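Local coordinates for protein HpcH/HpaI aldolase (Desulfitobacterium hafniense, PDB 3QZ6) that belongs to the HpcH/HpaI aldolase family and folds as a closed barrel of parallel strands wrapped by helices, the TIM-barrel architecture, at residues D44-A49 with L70-Q75; E143-A148 with V168-F173; Q149-K154 with P175-N180; S161-Q166 with R202-Q207. All coordinates share one frame; numbering follows the deposited sequence.

The four contacts illustrate how a TIM barrel is layered, strands inside and helices outside. Contact 1 joins strands 40-44 and 68-72 where they run out into loops, and contact 2 pairs strands 145-150 and 170-173, about 15 Å away between centres. Contact 3 continues from the strands of contact 2, and its Gln149 OE1 lies 3.0 Å from Arg72 NH2 of contact 1. Contacts 1 and 3 thus lie at the C-terminal strand ends, where TIM-barrel enzymes generally carry their active sites. Contact 4 lies in the helical layer, about 11 Å from contact 2 between centres, where Leu163 and Ala204 pack on Val171. A zinc ion is about 14 Å from the side chain of Asp44, too distant for direct coordination.

Contact 1 of 4, residues D44-A49 with L70-Q75; sequences DCEHAA and LVRIPQ
Arg72, which gives up more surface here than any other residue, runs its side chain beside that of Asp44 and across that of Glu46. Its NH1 donates a weak hydrogen bond to Asp44 OD2 at 2.8 Å, the N-H turned well off the line to the oxygen (127°), and the two charges complete a salt bridge. The carboxylate and guanidinium planes are 44° apart. Glu46 reaches the same group with an extended chain, its CG anti to the backbone N (chi1 178°), which carries OE1 to 3.2 Å from Arg72 NE. That oxygen stands well out of the guanidinium plane, so charge alone draws the pair together. His47 adds CD2 over one guanidinium face, 3.8 Å from Arg72 NH1.

Cys45 works on the backbone and apolar side. Its N makes a weak bond to Arg72 O, while SG rests on Val71 CG1 at 3.7 Å and its carbonyl oxygen lies near the ring of Pro74. Beyond the parallel bridge between Asp44 and Arg72 the chain turns into the loop, where Asp44 OD1 accepts from His47 N at 3.1 Å in an Asx motif.

Asn22 also bonds Asp44 OD2, and Arg72 NH2 is hydrogen-bonded to Gln149 OE1. With two acidic side chains around one guanidinium, Asp44 and Glu46 probably offset the positive charge of Arg72, while Asn22 and Gln149 take up further polar atoms of the network.

Contact 2 of 4, residues E143-A148 with V168-F173; sequences EIFIMA and VDAVIF
Ala170 presents a small methyl bump between two larger side chains of the neighbouring strand: CB sits 3.6 Å from Phe145 CZ and 3.9 Å from Met147 CG. The ring of Phe145 also meets Asp169 CB, its plane only 13° from that of the carboxylate. Farther along, the selenium of Met147, a selenomethionine in the model, touches Ile172 CB at 3.9 Å. Its chain bends at the last torsion (chi3 68°), bringing CE against Ile172 CG2. Ala148 and Val171 point to the other face of the sheet, where Val171 CG2 abuts Ala148 O.

Under this relief the strands pair in parallel, with Met147 opposite Ala170 and Ala148 opposite Val171. Ala148 N donates to Ala170 O, and Ile172 N donates to Ala148 O at 2.8 Å. The pairing begins with a shared acceptor: Ile146 O takes two donors, the N atoms of Asp169 and Ala170. Asp169 points its side chain across to the other strand, where OD2, through its anti lone pair, receives Ile146 N at 2.7 Å and 159°, a side chain standing in for a strand's backbone acceptor.

Strand 145-150 is flanked on its other edge by strand 91-94. Helix 6-11 lies against Phe145 and supplies Lys7 as a salt-bridge partner for Asp169 OD1, while helix 100-110 packs on Ile146 and Ala148, and helix 191-207 covers Val171.

Contact 3 of 4, residues Q149-K154 with P175-N180; sequences QIEHVK and PRDLSN
The backbones come nearest where Glu151 faces Leu178, CA to CA 4.3 Å, as the chain leaves strand 145-150 and passes the first turns of helix 175-181. This is a strand-end loop of the TIM barrel meeting the helix that follows the next strand, with His152 at the N-cap position of helix 153-157. Leu178 CA supports the approach through a CA-H...O contact to Glu151 O at 3.3 Å. Its side chain, with CG anti to the backbone N (chi1 -179°), lays CD1 against the carbonyl group of Glu151 and within 3.9 Å of His152 N. Cys196 and Tyr197 of helix 191-207 lie on Leu178 as well.

In the polar half of the contact two acidic side chains converge. Glu151 runs out extended beyond CG (chi2 -173°), which carries its carboxylate across to that of Asp177. The two acceptor oxygens Glu151 OE2 and Asp177 OD2 are 2.8 Å apart, and the carboxylate planes stand at 80° to each other. The aliphatic parts also meet, Glu151 CB lying 3.7 Å from Asp177 CB.

Elsewhere Val153 N is bonded to Asp181, which ties helix 153-157 to the end of helix 175-181. A water sits beside the two acidic groups: it lies 3.0 Å from Glu151 OE2 and accepts from Asp177 N at 3.0 Å.

Contact 4 of 4, residues S161-Q166 with R202-Q207; sequences SILAVQ and RAADRQ
In the outer layer of helices that wraps the TIM barrel, the end of helix 159-163 packs beside the last turns of helix 191-207. Leu163 is the main wedge. Its CG is anti to the carbonyl carbon (chi1 -58°), and chi2 (-174°) extends CD1 beyond it toward the neighbouring helix, where CD1 meets the backbone N of Ala204 at 3.8 Å and the methyls CB of Ala204 at 4.1 Å and CB of Ala203 at 4.3 Å. Consistent with the small side chains of Ala203 and Ala204, the leucine methyl comes as close to the helix backbone as to the alanine methyls.

Gln207 makes the remaining contacts. Bent at chi2 (-58°), its chain sets CG 4.0 Å from Leu163 CB and CB 3.7 Å from Leu163 O, while OE1 comes to 3.5 Å from Ala164 CB. The amide nitrogen is engaged by Asp160, just before the first segment, and Arg206 makes a salt bridge with the same aspartate.

The two segments themselves therefore meet by van der Waals contact, and the polar ties of Arg206 and Gln207 run to Asp160 of helix 159-163.

Contact 1 of 4, residues D44-A49 with L70-Q75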
loop_
_atom_site.group_PDB
_atom_site.type_symbol
_atom_site.label_atom_id
_atom_site.label_comp_id
_atom_site.label_asym_id
_atom_site.label_seq_id
_atom_site.Cartn_x
_atom_site.Cartn_y
_atom_site.Cartn_z
ATOM N N ASP A 44 -5.688 4.750 -11.557
ATOM C CA ASP A 44 -6.670 3.976 -12.317
ATOM C C ASP A 44 -8.108 4.422 -12.037
ATOM O O ASP A 44 -8.757 3.887 -11.145
ATOM C CB ASP A 44 -6.535 2.490 -12.007
ATOM C CG ASP A 44 -7.147 1.613 -13.100
ATOM O OD1 ASP A 44 -7.910 2.158 -13.922
ATOM O OD2 ASP A 44 -6.868 0.396 -13.133
ATOM N N CYS A 45 -8.609 5.398 -12.792
ATOM C CA CYS A 45 -9.999 5.823 -12.634
ATOM C C CYS A 45 -10.935 5.024 -13.526
ATOM O O CYS A 45 -12.143 5.241 -13.525
ATOM C CB CYS A 45 -10.178 7.317 -12.941
ATOM S SG CYS A 45 -9.612 8.402 -11.624
ATOM N N GLU A 46 -10.380 4.122 -14.313
ATOM C CA GLU A 46 -11.220 3.242 -15.114
ATOM C C GLU A 46 -11.745 2.082 -14.275
ATOM O O GLU A 46 -12.918 1.718 -14.364
ATOM C CB GLU A 46 -10.448 2.705 -16.325
ATOM C CG GLU A 46 -11.262 1.742 -17.177
ATOM C CD GLU A 46 -10.500 1.261 -18.396
ATOM O OE1 GLU A 46 -9.250 1.233 -18.345
ATOM O OE2 GLU A 46 -11.152 0.924 -19.407
ATOM N N HIS A 47 -10.877 1.507 -13.450
ATOM C CA HIS A 47 -11.235 0.296 -12.717
ATOM C C HIS A 47 -11.229 0.467 -11.192
ATOM O O HIS A 47 -11.274 -0.530 -10.451
ATOM C CB HIS A 47 -10.263 -0.841 -13.068
ATOM C CG HIS A 47 -10.268 -1.235 -14.515
ATOM N ND1 HIS A 47 -11.405 -1.669 -15.167
ATOM C CD2 HIS A 47 -9.264 -1.303 -15.422
ATOM C CE1 HIS A 47 -11.102 -1.969 -16.419
ATOM N NE2 HIS A 47 -9.811 -1.758 -16.600
ATOM N N ALA A 48 -11.146 1.706 -10.715
ATOM C CA ALA A 48 -11.126 1.942 -9.269
ATOM C C ALA A 48 -11.875 3.207 -8.888
ATOM O O ALA A 48 -12.385 3.916 -9.752
ATOM C CB ALA A 48 -9.693 1.973 -8.729
ATOM N N ALA A 49 -11.935 3.494 -7.590
ATOM C CA ALA A 49 -12.904 4.465 -7.092
ATOM C C ALA A 49 -12.364 5.874 -6.873
ATOM O O ALA A 49 -13.032 6.675 -6.244
ATOM C CB ALA A 49 -13.524 3.950 -5.780
ATOM N N LEU A 70 -0.277 10.678 -13.948
ATOM C CA LEU A 70 -1.159 10.502 -15.102
ATOM C C LEU A 70 -2.435 9.856 -14.598
ATOM O O LEU A 70 -2.435 9.249 -13.535
ATOM C CB LEU A 70 -0.519 9.604 -16.162
ATOM C CG LEU A 70 0.857 10.037 -16.682
ATOM C CD1 LEU A 70 1.356 9.031 -17.714
ATOM C CD2 LEU A 70 0.796 11.445 -17.292
ATOM N N VAL A 71 -3.514 9.976 -15.358
ATOM C CA VAL A 71 -4.761 9.330 -14.976
ATOM C C VAL A 71 -5.310 8.494 -16.132
ATOM O O VAL A 71 -5.337 8.940 -17.273
ATOM C CB VAL A 71 -5.824 10.352 -14.551
ATOM C CG1 VAL A 71 -7.078 9.625 -14.023
ATOM C CG2 VAL A 71 -5.268 11.302 -13.477
ATOM N N ARG A 72 -5.740 7.275 -15.823
ATOM C CA ARG A 72 -6.434 6.438 -16.792
ATOM C C ARG A 72 -7.919 6.723 -16.600
ATOM O O ARG A 72 -8.502 6.355 -15.581
ATOM C CB ARG A 72 -6.128 4.969 -16.507
ATOM C CG ARG A 72 -6.859 3.952 -17.378
ATOM C CD ARG A 72 -6.828 2.595 -16.665
ATOM N NE ARG A 72 -6.230 1.567 -17.488
ATOM C CZ ARG A 72 -5.739 0.421 -17.034
ATOM N NH1 ARG A 72 -5.758 0.137 -15.740
ATOM N NH2 ARG A 72 -5.217 -0.447 -17.886
ATOM N N ILE A 73 -8.526 7.411 -17.558
ATOM C CA ILE A 73 -9.907 7.843 -17.406
ATOM C C ILE A 73 -10.852 6.859 -18.082
ATOM O O ILE A 73 -10.485 6.210 -19.044
ATOM C CB ILE A 73 -10.102 9.256 -17.958
ATOM C CG1 ILE A 73 -9.644 9.336 -19.423
ATOM C CG2 ILE A 73 -9.351 10.266 -17.064
ATOM C CD1 ILE A 73 -9.754 10.747 -20.018
ATOM N N PRO A 74 -12.074 6.731 -17.560
ATOM C CA PRO A 74 -13.010 5.725 -18.092
ATOM C C PRO A 74 -13.643 6.105 -19.434
ATOM O O PRO A 74 -14.100 5.238 -20.175
ATOM C CB PRO A 74 -14.085 5.654 -17.009
ATOM C CG PRO A 74 -14.062 7.034 -16.373
ATOM C CD PRO A 74 -12.612 7.441 -16.384
ATOM N N GLN A 75 -13.702 7.392 -19.732
ATOM C CA GLN A 75 -14.279 7.844 -20.994
ATOM C C GLN A 75 -13.724 9.225 -21.267
ATOM O O GLN A 75 -13.278 9.915 -20.350
ATOM C CB GLN A 75 -15.815 7.893 -20.933
ATOM C CG GLN A 75 -16.361 9.019 -20.058
ATOM C CD GLN A 75 -17.800 8.803 -19.629
ATOM O OE1 GLN A 75 -18.312 7.691 -19.689
ATOM N NE2 GLN A 75 -18.456 9.871 -19.172
#

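Contact 2 of 4, residues E143-A148 with V168-F173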
loop_
_atom_site.group_PDB
_atom_site.type_symbol
_atom_site.label_atom_id
_atom_site.label_comp_id
_atom_site.label_asym_id
_atom_site.label_seq_id
_atom_site.Cartn_x
_atom_site.Cartn_y
_atom_site.Cartn_z
ATOM N N GLU A 143 3.653 20.485 -22.982
ATOM C CA GLU A 143 4.002 19.608 -21.855
ATOM C C GLU A 143 2.911 18.596 -21.462
ATOM O O GLU A 143 3.194 17.603 -20.779
ATOM C CB GLU A 143 4.404 20.455 -20.646
ATOM C CG GLU A 143 5.618 21.346 -20.917
ATOM C CD GLU A 143 5.823 22.396 -19.842
ATOM O OE1 GLU A 143 4.817 22.994 -19.393
ATOM O OE2 GLU A 143 6.984 22.617 -19.438
ATOM N N ILE A 144 1.675 18.862 -21.871
ATOM C CA ILE A 144 0.563 17.924 -21.662
ATOM C C ILE A 144 0.866 16.591 -22.344
ATOM O O ILE A 144 1.311 16.567 -23.487
ATOM C CB ILE A 144 -0.732 18.484 -22.274
ATOM C CG1 ILE A 144 -1.098 19.794 -21.597
ATOM C CG2 ILE A 144 -1.874 17.489 -22.147
ATOM C CD1 ILE A 144 -1.081 19.712 -20.117
ATOM N N PHE A 145 0.602 15.484 -21.651
ATOM C CA PHE A 145 0.984 14.160 -22.138
ATOM C C PHE A 145 -0.245 13.318 -22.479
ATOM O O PHE A 145 -1.097 13.089 -21.625
ATOM C CB PHE A 145 1.832 13.441 -21.076
ATOM C CG PHE A 145 2.308 12.081 -21.499
ATOM C CD1 PHE A 145 3.380 11.947 -22.368
ATOM C CD2 PHE A 145 1.678 10.938 -21.035
ATOM C CE1 PHE A 145 3.817 10.693 -22.772
ATOM C CE2 PHE A 145 2.111 9.678 -21.433
ATOM C CZ PHE A 145 3.184 9.559 -22.304
ATOM N N ILE A 146 -0.340 12.859 -23.722
ATOM C CA ILE A 146 -1.469 12.033 -24.141
ATOM C C ILE A 146 -0.972 10.681 -24.618
ATOM O O ILE A 146 -0.172 10.610 -25.547
ATOM C CB ILE A 146 -2.247 12.668 -25.315
ATOM C CG1 ILE A 146 -2.757 14.066 -24.953
ATOM C CG2 ILE A 146 -3.405 11.760 -25.735
ATOM C CD1 ILE A 146 -3.518 14.112 -23.663
HETATM N N MSE A 147 -1.455 9.604 -24.007
HETATM C CA MSE A 147 -0.988 8.278 -24.395
HETATM C C MSE A 147 -2.152 7.373 -24.759
HETATM O O MSE A 147 -3.112 7.261 -23.996
HETATM C CB MSE A 147 -0.155 7.660 -23.268
HETATM C CG MSE A 147 0.329 6.250 -23.570
HETATM SE SE MSE A 147 1.766 5.683 -22.368
HETATM C CE MSE A 147 0.721 5.570 -20.719
ATOM N N ALA A 148 -2.078 6.740 -25.930
ATOM C CA ALA A 148 -3.140 5.832 -26.366
ATOM C C ALA A 148 -2.871 4.409 -25.887
ATOM O O ALA A 148 -1.786 3.872 -26.081
ATOM C CB ALA A 148 -3.288 5.859 -27.890
ATOM N N VAL A 168 -0.809 13.180 -30.169
ATOM C CA VAL A 168 -0.638 11.878 -29.528
ATOM C C VAL A 168 0.830 11.677 -29.198
ATOM O O VAL A 168 1.667 11.613 -30.092
ATOM C CB VAL A 168 -1.113 10.722 -30.414
ATOM C CG1 VAL A 168 -0.853 9.386 -29.717
ATOM C CG2 VAL A 168 -2.588 10.882 -30.751
ATOM N N ASP A 169 1.150 11.561 -27.915
ATOM C CA ASP A 169 2.552 11.519 -27.502
ATOM C C ASP A 169 3.133 10.112 -27.482
ATOM O O ASP A 169 4.309 9.914 -27.788
ATOM C CB ASP A 169 2.711 12.166 -26.121
ATOM C CG ASP A 169 2.367 13.644 -26.142
ATOM O OD1 ASP A 169 2.977 14.371 -26.951
ATOM O OD2 ASP A 169 1.468 14.072 -25.385
ATOM N N ALA A 170 2.315 9.128 -27.128
ATOM C CA ALA A 170 2.854 7.802 -26.876
ATOM C C ALA A 170 1.787 6.735 -27.054
ATOM O O ALA A 170 0.590 7.039 -27.075
ATOM C CB ALA A 170 3.426 7.747 -25.461
ATOM N N VAL A 171 2.219 5.484 -27.180
ATOM C CA VAL A 171 1.278 4.376 -27.289
ATOM C C VAL A 171 1.687 3.256 -26.332
ATOM O O VAL A 171 2.873 3.048 -26.072
ATOM C CB VAL A 171 1.189 3.852 -28.747
ATOM C CG1 VAL A 171 2.505 3.219 -29.173
ATOM C CG2 VAL A 171 0.047 2.860 -28.889
ATOM N N ILE A 172 0.696 2.555 -25.792
ATOM C CA ILE A 172 0.952 1.459 -24.871
ATOM C C ILE A 172 -0.133 0.393 -25.069
ATOM O O ILE A 172 -1.036 0.575 -25.885
ATOM C CB ILE A 172 1.057 1.971 -23.399
ATOM C CG1 ILE A 172 1.754 0.950 -22.508
ATOM C CG2 ILE A 172 -0.303 2.345 -22.834
ATOM C CD1 ILE A 172 2.226 1.544 -21.176
ATOM N N PHE A 173 -0.029 -0.724 -24.357
ATOM C CA PHE A 173 -0.977 -1.824 -24.516
ATOM C C PHE A 173 -1.715 -2.155 -23.229
ATOM O O PHE A 173 -1.209 -1.913 -22.128
ATOM C CB PHE A 173 -0.239 -3.073 -24.991
ATOM C CG PHE A 173 0.654 -2.815 -26.162
ATOM C CD1 PHE A 173 0.119 -2.681 -27.432
ATOM C CD2 PHE A 173 2.018 -2.659 -25.985
ATOM C CE1 PHE A 173 0.931 -2.418 -28.516
ATOM C CE2 PHE A 173 2.841 -2.397 -27.065
ATOM C CZ PHE A 173 2.295 -2.275 -28.331
#

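Contact 3 of 4, residues Q149-K154 with P175-N180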
loop_
_atom_site.group_PDB
_atom_site.type_symbol
_atom_site.label_atom_id
_atom_site.label_comp_id
_atom_site.label_asym_id
_atom_site.label_seq_id
_atom_site.Cartn_x
_atom_site.Cartn_y
_atom_site.Cartn_z
ATOM N N GLN A 149 -3.857 3.799 -25.245
ATOM C CA GLN A 149 -3.725 2.405 -24.870
ATOM C C GLN A 149 -4.483 1.522 -25.855
ATOM O O GLN A 149 -5.663 1.732 -26.103
ATOM C CB GLN A 149 -4.218 2.155 -23.443
ATOM C CG GLN A 149 -4.148 0.681 -23.078
ATOM C CD GLN A 149 -5.075 0.315 -21.933
ATOM O OE1 GLN A 149 -4.626 0.058 -20.818
ATOM N NE2 GLN A 149 -6.380 0.280 -22.211
ATOM N N ILE A 150 -3.785 0.540 -26.417
ATOM C CA ILE A 150 -4.337 -0.318 -27.459
ATOM C C ILE A 150 -4.752 -1.663 -26.881
ATOM O O ILE A 150 -3.943 -2.351 -26.257
ATOM C CB ILE A 150 -3.282 -0.575 -28.557
ATOM C CG1 ILE A 150 -2.794 0.749 -29.170
ATOM C CG2 ILE A 150 -3.829 -1.517 -29.613
ATOM C CD1 ILE A 150 -3.898 1.624 -29.798
ATOM N N GLU A 151 -6.008 -2.042 -27.089
ATOM C CA GLU A 151 -6.533 -3.279 -26.515
ATOM C C GLU A 151 -7.358 -4.109 -27.497
ATOM O O GLU A 151 -7.940 -5.116 -27.108
ATOM C CB GLU A 151 -7.438 -2.962 -25.318
ATOM C CG GLU A 151 -6.816 -2.120 -24.242
ATOM C CD GLU A 151 -7.726 -1.999 -23.025
ATOM O OE1 GLU A 151 -8.888 -1.545 -23.186
ATOM O OE2 GLU A 151 -7.282 -2.374 -21.912
ATOM N N HIS A 152 -7.432 -3.681 -28.753
ATOM C CA HIS A 152 -8.298 -4.347 -29.726
ATOM C C HIS A 152 -7.528 -4.678 -30.993
ATOM O O HIS A 152 -6.700 -3.891 -31.448
ATOM C CB HIS A 152 -9.503 -3.467 -30.094
ATOM C CG HIS A 152 -10.395 -3.134 -28.938
ATOM N ND1 HIS A 152 -10.156 -2.071 -28.096
ATOM C CD2 HIS A 152 -11.537 -3.714 -28.496
ATOM C CE1 HIS A 152 -11.104 -2.016 -27.175
ATOM N NE2 HIS A 152 -11.954 -3.001 -27.396
ATOM N N VAL A 153 -7.807 -5.844 -31.563
ATOM C CA VAL A 153 -7.219 -6.232 -32.842
ATOM C C VAL A 153 -7.517 -5.193 -33.920
ATOM O O VAL A 153 -6.675 -4.892 -34.764
ATOM C CB VAL A 153 -7.739 -7.607 -33.286
ATOM C CG1 VAL A 153 -7.214 -7.963 -34.680
ATOM C CG2 VAL A 153 -7.341 -8.662 -32.267
ATOM N N LYS A 154 -8.722 -4.644 -33.880
ATOM C CA LYS A 154 -9.142 -3.635 -34.846
ATOM C C LYS A 154 -8.286 -2.368 -34.740
ATOM O O LYS A 154 -7.971 -1.725 -35.749
ATOM C CB LYS A 154 -10.624 -3.317 -34.633
ATOM C CG LYS A 154 -11.105 -1.987 -35.179
ATOM C CD LYS A 154 -12.430 -1.615 -34.515
ATOM C CE LYS A 154 -13.057 -0.362 -35.114
ATOM N NZ LYS A 154 -14.373 -0.050 -34.474
ATOM N N PRO A 175 -2.666 -5.583 -22.076
ATOM C CA PRO A 175 -2.481 -6.974 -22.519
ATOM C C PRO A 175 -3.664 -7.892 -22.203
ATOM O O PRO A 175 -3.970 -8.784 -22.993
ATOM C CB PRO A 175 -1.229 -7.423 -21.759
ATOM C CG PRO A 175 -0.519 -6.160 -21.404
ATOM C CD PRO A 175 -1.594 -5.139 -21.170
ATOM N N ARG A 176 -4.320 -7.692 -21.067
ATOM C CA ARG A 176 -5.410 -8.579 -20.698
ATOM C C ARG A 176 -6.574 -8.448 -21.679
ATOM O O ARG A 176 -7.075 -9.449 -22.196
ATOM C CB ARG A 176 -5.886 -8.312 -19.268
ATOM C CG ARG A 176 -6.985 -9.279 -18.793
ATOM C CD ARG A 176 -7.151 -9.210 -17.276
ATOM N NE ARG A 176 -5.931 -9.657 -16.612
ATOM C CZ ARG A 176 -5.454 -9.142 -15.481
ATOM N NH1 ARG A 176 -6.100 -8.162 -14.869
ATOM N NH2 ARG A 176 -4.331 -9.617 -14.953
ATOM N N ASP A 177 -7.009 -7.216 -21.933
ATOM C CA ASP A 177 -8.100 -6.994 -22.882
ATOM C C ASP A 177 -7.686 -7.413 -24.293
ATOM O O ASP A 177 -8.480 -7.990 -25.033
ATOM C CB ASP A 177 -8.564 -5.531 -22.883
ATOM C CG ASP A 177 -9.501 -5.201 -21.708
ATOM O OD1 ASP A 177 -10.455 -5.965 -21.446
ATOM O OD2 ASP A 177 -9.279 -4.168 -21.045
ATOM N N LEU A 178 -6.449 -7.113 -24.671
ATOM C CA LEU A 178 -5.984 -7.471 -26.005
ATOM C C LEU A 178 -5.993 -8.981 -26.176
ATOM O O LEU A 178 -6.489 -9.495 -27.177
ATOM C CB LEU A 178 -4.586 -6.924 -26.270
ATOM C CG LEU A 178 -3.993 -7.224 -27.652
ATOM C CD1 LEU A 178 -4.846 -6.618 -28.778
ATOM C CD2 LEU A 178 -2.563 -6.704 -27.726
ATOM N N SER A 179 -5.451 -9.697 -25.195
ATOM C CA SER A 179 -5.470 -11.156 -25.247
ATOM C C SER A 179 -6.916 -11.638 -25.322
ATOM O O SER A 179 -7.220 -12.609 -26.005
ATOM C CB SER A 179 -4.739 -11.771 -24.044
ATOM O OG SER A 179 -5.401 -11.482 -22.821
ATOM N N ASN A 180 -7.816 -10.940 -24.639
ATOM C CA ASN A 180 -9.224 -11.300 -24.714
ATOM C C ASN A 180 -9.750 -11.120 -26.125
ATOM O O ASN A 180 -10.478 -11.973 -26.635
ATOM C CB ASN A 180 -10.080 -10.493 -23.730
ATOM C CG ASN A 180 -11.486 -11.078 -23.568
ATOM O OD1 ASN A 180 -11.708 -12.274 -23.790
ATOM N ND2 ASN A 180 -12.431 -10.241 -23.169
HETATM O O HOH W 1 -6.172 -4.764 -20.401
#

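Contact 4 of 4, residues S161-Q166 with R202-Q207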
loop_
_atom_site.group_PDB
_atom_site.type_symbol
_atom_site.label_atom_id
_atom_site.label_comp_id
_atom_site.label_asym_id
_atom_site.label_seq_id
_atom_site.Cartn_x
_atom_site.Cartn_y
_atom_site.Cartn_z
ATOM N N SER A 161 -3.532 5.226 -38.497
ATOM C CA SER A 161 -4.526 6.283 -38.414
ATOM C C SER A 161 -4.642 6.807 -36.975
ATOM O O SER A 161 -4.737 8.008 -36.732
ATOM C CB SER A 161 -5.877 5.752 -38.892
ATOM O OG SER A 161 -6.866 6.757 -38.839
ATOM N N ILE A 162 -4.624 5.905 -36.013
ATOM C CA ILE A 162 -4.743 6.334 -34.626
ATOM C C ILE A 162 -3.536 7.167 -34.198
ATOM O O ILE A 162 -3.691 8.239 -33.614
ATOM C CB ILE A 162 -4.949 5.137 -33.689
ATOM C CG1 ILE A 162 -6.298 4.479 -33.998
ATOM C CG2 ILE A 162 -4.853 5.580 -32.216
ATOM C CD1 ILE A 162 -6.519 3.124 -33.353
ATOM N N LEU A 163 -2.337 6.690 -34.516
ATOM C CA LEU A 163 -1.110 7.346 -34.058
ATOM C C LEU A 163 -0.692 8.576 -34.868
ATOM O O LEU A 163 0.209 9.304 -34.457
ATOM C CB LEU A 163 0.048 6.345 -33.987
ATOM C CG LEU A 163 -0.198 5.142 -33.075
ATOM C CD1 LEU A 163 1.062 4.286 -32.963
ATOM C CD2 LEU A 163 -0.652 5.607 -31.702
ATOM N N ALA A 164 -1.338 8.813 -36.008
ATOM C CA ALA A 164 -1.013 9.976 -36.832
ATOM C C ALA A 164 -1.695 11.252 -36.336
ATOM O O ALA A 164 -1.369 12.348 -36.779
ATOM C CB ALA A 164 -1.379 9.721 -38.311
ATOM N N VAL A 165 -2.650 11.110 -35.423
ATOM C CA VAL A 165 -3.346 12.275 -34.890
ATOM C C VAL A 165 -2.354 13.184 -34.172
ATOM O O VAL A 165 -1.581 12.730 -33.333
ATOM C CB VAL A 165 -4.498 11.873 -33.939
ATOM C CG1 VAL A 165 -5.070 13.094 -33.256
ATOM C CG2 VAL A 165 -5.605 11.130 -34.722
ATOM N N GLN A 166 -2.370 14.463 -34.520
ATOM C CA GLN A 166 -1.488 15.440 -33.894
ATOM C C GLN A 166 -1.822 15.585 -32.404
ATOM O O GLN A 166 -2.986 15.735 -32.026
ATOM C CB GLN A 166 -1.621 16.785 -34.598
ATOM C CG GLN A 166 -0.744 17.885 -34.020
ATOM C CD GLN A 166 -1.019 19.236 -34.665
ATOM O OE1 GLN A 166 -1.968 19.937 -34.297
ATOM N NE2 GLN A 166 -0.200 19.601 -35.645
ATOM N N ARG A 202 6.036 -0.645 -34.937
ATOM C CA ARG A 202 6.434 -0.183 -36.271
ATOM C C ARG A 202 5.656 1.066 -36.683
ATOM O O ARG A 202 6.222 1.994 -37.259
ATOM C CB ARG A 202 6.256 -1.286 -37.308
ATOM C CG ARG A 202 7.306 -2.373 -37.216
ATOM C CD ARG A 202 7.074 -3.428 -38.278
ATOM N NE ARG A 202 7.081 -4.760 -37.696
ATOM C CZ ARG A 202 6.079 -5.617 -37.814
ATOM N NH1 ARG A 202 5.012 -5.276 -38.510
ATOM N NH2 ARG A 202 6.150 -6.814 -37.246
ATOM N N ALA A 203 4.362 1.099 -36.373
ATOM C CA ALA A 203 3.564 2.284 -36.672
ATOM C C ALA A 203 4.004 3.477 -35.829
ATOM O O ALA A 203 4.062 4.612 -36.313
ATOM C CB ALA A 203 2.072 2.002 -36.478
ATOM N N ALA A 204 4.310 3.230 -34.558
ATOM C CA ALA A 204 4.794 4.299 -33.696
ATOM C C ALA A 204 6.069 4.920 -34.285
ATOM O O ALA A 204 6.235 6.143 -34.303
ATOM C CB ALA A 204 5.049 3.767 -32.279
ATOM N N ASP A 205 6.969 4.069 -34.765
ATOM C CA ASP A 205 8.197 4.542 -35.400
ATOM C C ASP A 205 7.891 5.405 -36.621
ATOM O O ASP A 205 8.459 6.486 -36.784
ATOM C CB ASP A 205 9.105 3.364 -35.782
ATOM C CG ASP A 205 9.664 2.643 -34.562
ATOM O OD1 ASP A 205 9.716 3.275 -33.485
ATOM O OD2 ASP A 205 10.048 1.457 -34.671
ATOM N N ARG A 206 6.984 4.935 -37.471
ATOM C CA ARG A 206 6.587 5.694 -38.659
ATOM C C ARG A 206 5.990 7.058 -38.320
ATOM O O ARG A 206 6.208 8.033 -39.042
ATOM C CB ARG A 206 5.594 4.900 -39.506
ATOM C CG ARG A 206 6.206 3.718 -40.249
ATOM C CD ARG A 206 5.230 3.162 -41.280
ATOM N NE ARG A 206 4.067 2.526 -40.664
ATOM C CZ ARG A 206 4.001 1.235 -40.356
ATOM N NH1 ARG A 206 5.036 0.438 -40.603
ATOM N NH2 ARG A 206 2.903 0.736 -39.807
ATOM N N GLN A 207 5.243 7.128 -37.218
ATOM C CA GLN A 207 4.510 8.342 -36.875
ATOM C C GLN A 207 5.240 9.239 -35.878
ATOM O O GLN A 207 4.733 10.296 -35.511
ATOM C CB GLN A 207 3.119 7.997 -36.323
ATOM C CG GLN A 207 2.281 7.103 -37.234
ATOM C CD GLN A 207 2.070 7.712 -38.612
ATOM O OE1 GLN A 207 1.999 8.933 -38.758
ATOM N NE2 GLN A 207 1.988 6.862 -39.630
#